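Local coordinates for gram-positive cocci surface proteins LPxTG domain-containing protein (PDB 3NZ3), which probably serves as a cell-wall-anchored adhesin of Streptococcus pneumoniae that attaches to host mucin through its mucin-binding domain, at residues Arg24-Val29 with Lys101-Arg106. Residues are numbered along the deposited sequence; the frame is centred on the assembly and turned at random.
Sequences RIIHYV and KEITVR. With SO4 (sulfate ion), chain C.
Tyr28 and Val105 lie side by side on two parallel strands of the mucin-binding domain's mixed sheet. The first strand, 14-30, runs antiparallel to 39-53 and takes the last, 101-107, parallel on its other side, a pairing that resembles the ubiquitin-like (beta-grasp) sheet, though without a helix. Five backbone hydrogen bonds join Arg24-Val29 to Lys101-Arg106, Ile25, His27 and Val29 each giving their N-H to the second strand. On the face turned to strands 68-74 and 88-94, Val105 CB sits 3.6 Å from Tyr28 CD2. The side chains of Ile26 and Val105 cross at a slant, CG2 to CG2 at 3.8 Å, and CD1 of Ile103 meets Arg24 CD at 3.7 Å. Arg24 swings CG anti to its own N (chi1 180°) and bends at chi3, which carries the guanidinium to Gln43 OE1 and Glu90 O. On the other face, Glu102 OE1 lies in the plane of the His27 ring, at its edge, 3.5 Å from NE2; carboxylate and ring planes stand 83° apart. The stronger polar partner of His27 is Asp40, at ND1. Farther along, Val29 CG2 presses on Thr104 CG2 at 3.5 Å, and that threonine methyl lies 3.7 Å above the centre of the Arg106 guanidinium plane.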
loop_
_atom_site.group_PDB
_atom_site.type_symbol
_atom_site.label_atom_id
_atom_site.label_comp_id
_atom_site.label_asym_id
_atom_site.label_seq_id
_atom_site.Cartn_x
_atom_site.Cartn_y
_atom_site.Cartn_z
ATOM N N ARG A 24 0.311 1.466 -0.116
ATOM C CA ARG A 24 1.674 1.056 0.175
ATOM C C ARG A 24 2.584 1.378 -1.004
ATOM O O ARG A 24 2.293 1.023 -2.155
ATOM C CB ARG A 24 1.763 -0.434 0.512
ATOM C CG ARG A 24 3.196 -0.896 0.822
ATOM C CD ARG A 24 3.228 -2.294 1.431
ATOM N NE ARG A 24 2.961 -3.338 0.442
ATOM C CZ ARG A 24 2.922 -4.640 0.715
ATOM N NH1 ARG A 24 3.141 -5.077 1.954
ATOM N NH2 ARG A 24 2.673 -5.509 -0.257
ATOM N N ILE A 25 3.687 2.050 -0.705
ATOM C CA ILE A 25 4.710 2.312 -1.709
ATOM C C ILE A 25 5.974 1.531 -1.381
ATOM O O ILE A 25 6.447 1.530 -0.232
ATOM C CB ILE A 25 5.023 3.819 -1.832
ATOM C CG1 ILE A 25 3.748 4.589 -2.208
ATOM C CG2 ILE A 25 6.128 4.062 -2.871
ATOM C CD1 ILE A 25 3.859 6.106 -2.096
ATOM N N ILE A 26 6.518 0.861 -2.392
ATOM C CA ILE A 26 7.794 0.185 -2.242
ATOM C C ILE A 26 8.839 0.948 -3.050
ATOM O O ILE A 26 8.639 1.212 -4.242
ATOM C CB ILE A 26 7.724 -1.297 -2.685
ATOM C CG1 ILE A 26 6.489 -1.971 -2.076
ATOM C CG2 ILE A 26 9.016 -2.040 -2.291
ATOM C CD1 ILE A 26 6.145 -3.324 -2.678
ATOM N N HIS A 27 9.924 1.329 -2.383
ATOM C CA HIS A 27 11.068 1.972 -3.029
ATOM C C HIS A 27 12.199 0.967 -3.161
ATOM O O HIS A 27 12.337 0.062 -2.329
ATOM C CB HIS A 27 11.588 3.158 -2.218
ATOM C CG HIS A 27 10.559 4.200 -1.909
ATOM N ND1 HIS A 27 10.044 5.047 -2.867
ATOM C CD2 HIS A 27 9.973 4.551 -0.739
ATOM C CE1 HIS A 27 9.178 5.870 -2.301
ATOM N NE2 HIS A 27 9.117 5.590 -1.011
ATOM N N TYR A 28 13.016 1.150 -4.195
ATOM C CA TYR A 28 14.165 0.281 -4.461
ATOM C C TYR A 28 15.391 1.167 -4.616
ATOM O O TYR A 28 15.482 1.941 -5.574
ATOM C CB TYR A 28 13.938 -0.537 -5.734
ATOM C CG TYR A 28 12.714 -1.424 -5.673
ATOM C CD1 TYR A 28 11.465 -0.952 -6.077
ATOM C CD2 TYR A 28 12.804 -2.729 -5.199
ATOM C CE1 TYR A 28 10.326 -1.768 -6.014
ATOM C CE2 TYR A 28 11.681 -3.553 -5.132
ATOM C CZ TYR A 28 10.443 -3.062 -5.538
ATOM O OH TYR A 28 9.333 -3.875 -5.475
ATOM N N VAL A 29 16.324 1.070 -3.668
ATOM C CA VAL A 29 17.471 1.979 -3.641
ATOM C C VAL A 29 18.822 1.270 -3.520
ATOM O O VAL A 29 18.910 0.115 -3.092
ATOM C CB VAL A 29 17.356 3.059 -2.518
ATOM C CG1 VAL A 29 16.036 3.842 -2.616
ATOM C CG2 VAL A 29 17.509 2.441 -1.129
ATOM N N LYS A 101 1.744 2.819 4.042
ATOM C CA LYS A 101 3.046 2.233 4.340
ATOM C C LYS A 101 4.047 2.544 3.236
ATOM O O LYS A 101 3.679 2.708 2.067
ATOM C CB LYS A 101 2.944 0.712 4.537
ATOM C CG LYS A 101 2.156 0.255 5.755
ATOM C CD LYS A 101 2.974 0.317 7.041
ATOM C CE LYS A 101 2.199 -0.274 8.216
ATOM N NZ LYS A 101 1.805 -1.712 8.006
ATOM N N GLU A 102 5.312 2.645 3.631
ATOM C CA GLU A 102 6.422 2.762 2.703
ATOM C C GLU A 102 7.453 1.714 3.090
ATOM O O GLU A 102 7.789 1.564 4.268
ATOM C CB GLU A 102 7.027 4.164 2.739
ATOM C CG GLU A 102 6.193 5.217 2.028
ATOM C CD GLU A 102 6.780 6.615 2.133
ATOM O OE1 GLU A 102 8.024 6.750 2.161
ATOM O OE2 GLU A 102 5.988 7.581 2.184
ATOM N N ILE A 103 7.916 0.961 2.100
ATOM C CA ILE A 103 8.937 -0.056 2.307
ATOM C C ILE A 103 10.096 0.253 1.364
ATOM O O ILE A 103 9.882 0.586 0.197
ATOM C CB ILE A 103 8.368 -1.480 2.068
ATOM C CG1 ILE A 103 7.281 -1.794 3.109
ATOM C CG2 ILE A 103 9.477 -2.542 2.112
ATOM C CD1 ILE A 103 6.549 -3.096 2.889
ATOM N N THR A 104 11.317 0.170 1.881
ATOM C CA THR A 104 12.509 0.378 1.066
ATOM C C THR A 104 13.296 -0.919 0.963
ATOM O O THR A 104 13.714 -1.499 1.972
ATOM C CB THR A 104 13.391 1.517 1.625
ATOM O OG1 THR A 104 12.653 2.747 1.602
ATOM C CG2 THR A 104 14.663 1.683 0.795
ATOM N N VAL A 105 13.451 -1.391 -0.266
ATOM C CA VAL A 105 14.278 -2.545 -0.567
ATOM C C VAL A 105 15.650 -2.007 -0.968
ATOM O O VAL A 105 15.747 -1.107 -1.806
ATOM C CB VAL A 105 13.655 -3.385 -1.717
ATOM C CG1 VAL A 105 14.547 -4.561 -2.097
ATOM C CG2 VAL A 105 12.251 -3.874 -1.330
ATOM N N ARG A 106 16.706 -2.552 -0.364
ATOM C CA ARG A 106 18.065 -2.041 -0.578
ATOM C C ARG A 106 18.974 -3.026 -1.300
ATOM O O ARG A 106 19.077 -4.199 -0.917
ATOM C CB ARG A 106 18.693 -1.602 0.750
ATOM C CG ARG A 106 18.109 -0.313 1.287
ATOM C CD ARG A 106 18.619 0.036 2.669
ATOM N NE ARG A 106 18.061 1.315 3.112
ATOM C CZ ARG A 106 16.926 1.449 3.800
ATOM N NH1 ARG A 106 16.210 0.384 4.136
ATOM N NH2 ARG A 106 16.504 2.659 4.151
HETATM S S SO4 C . -0.874 -1.227 10.601
HETATM O O1 SO4 C . -1.501 -0.044 10.022
HETATM O O2 SO4 C . -0.800 -2.281 9.594
HETATM O O3 SO4 C . 0.471 -0.887 11.055
HETATM O O4 SO4 C . -1.657 -1.709 11.734
#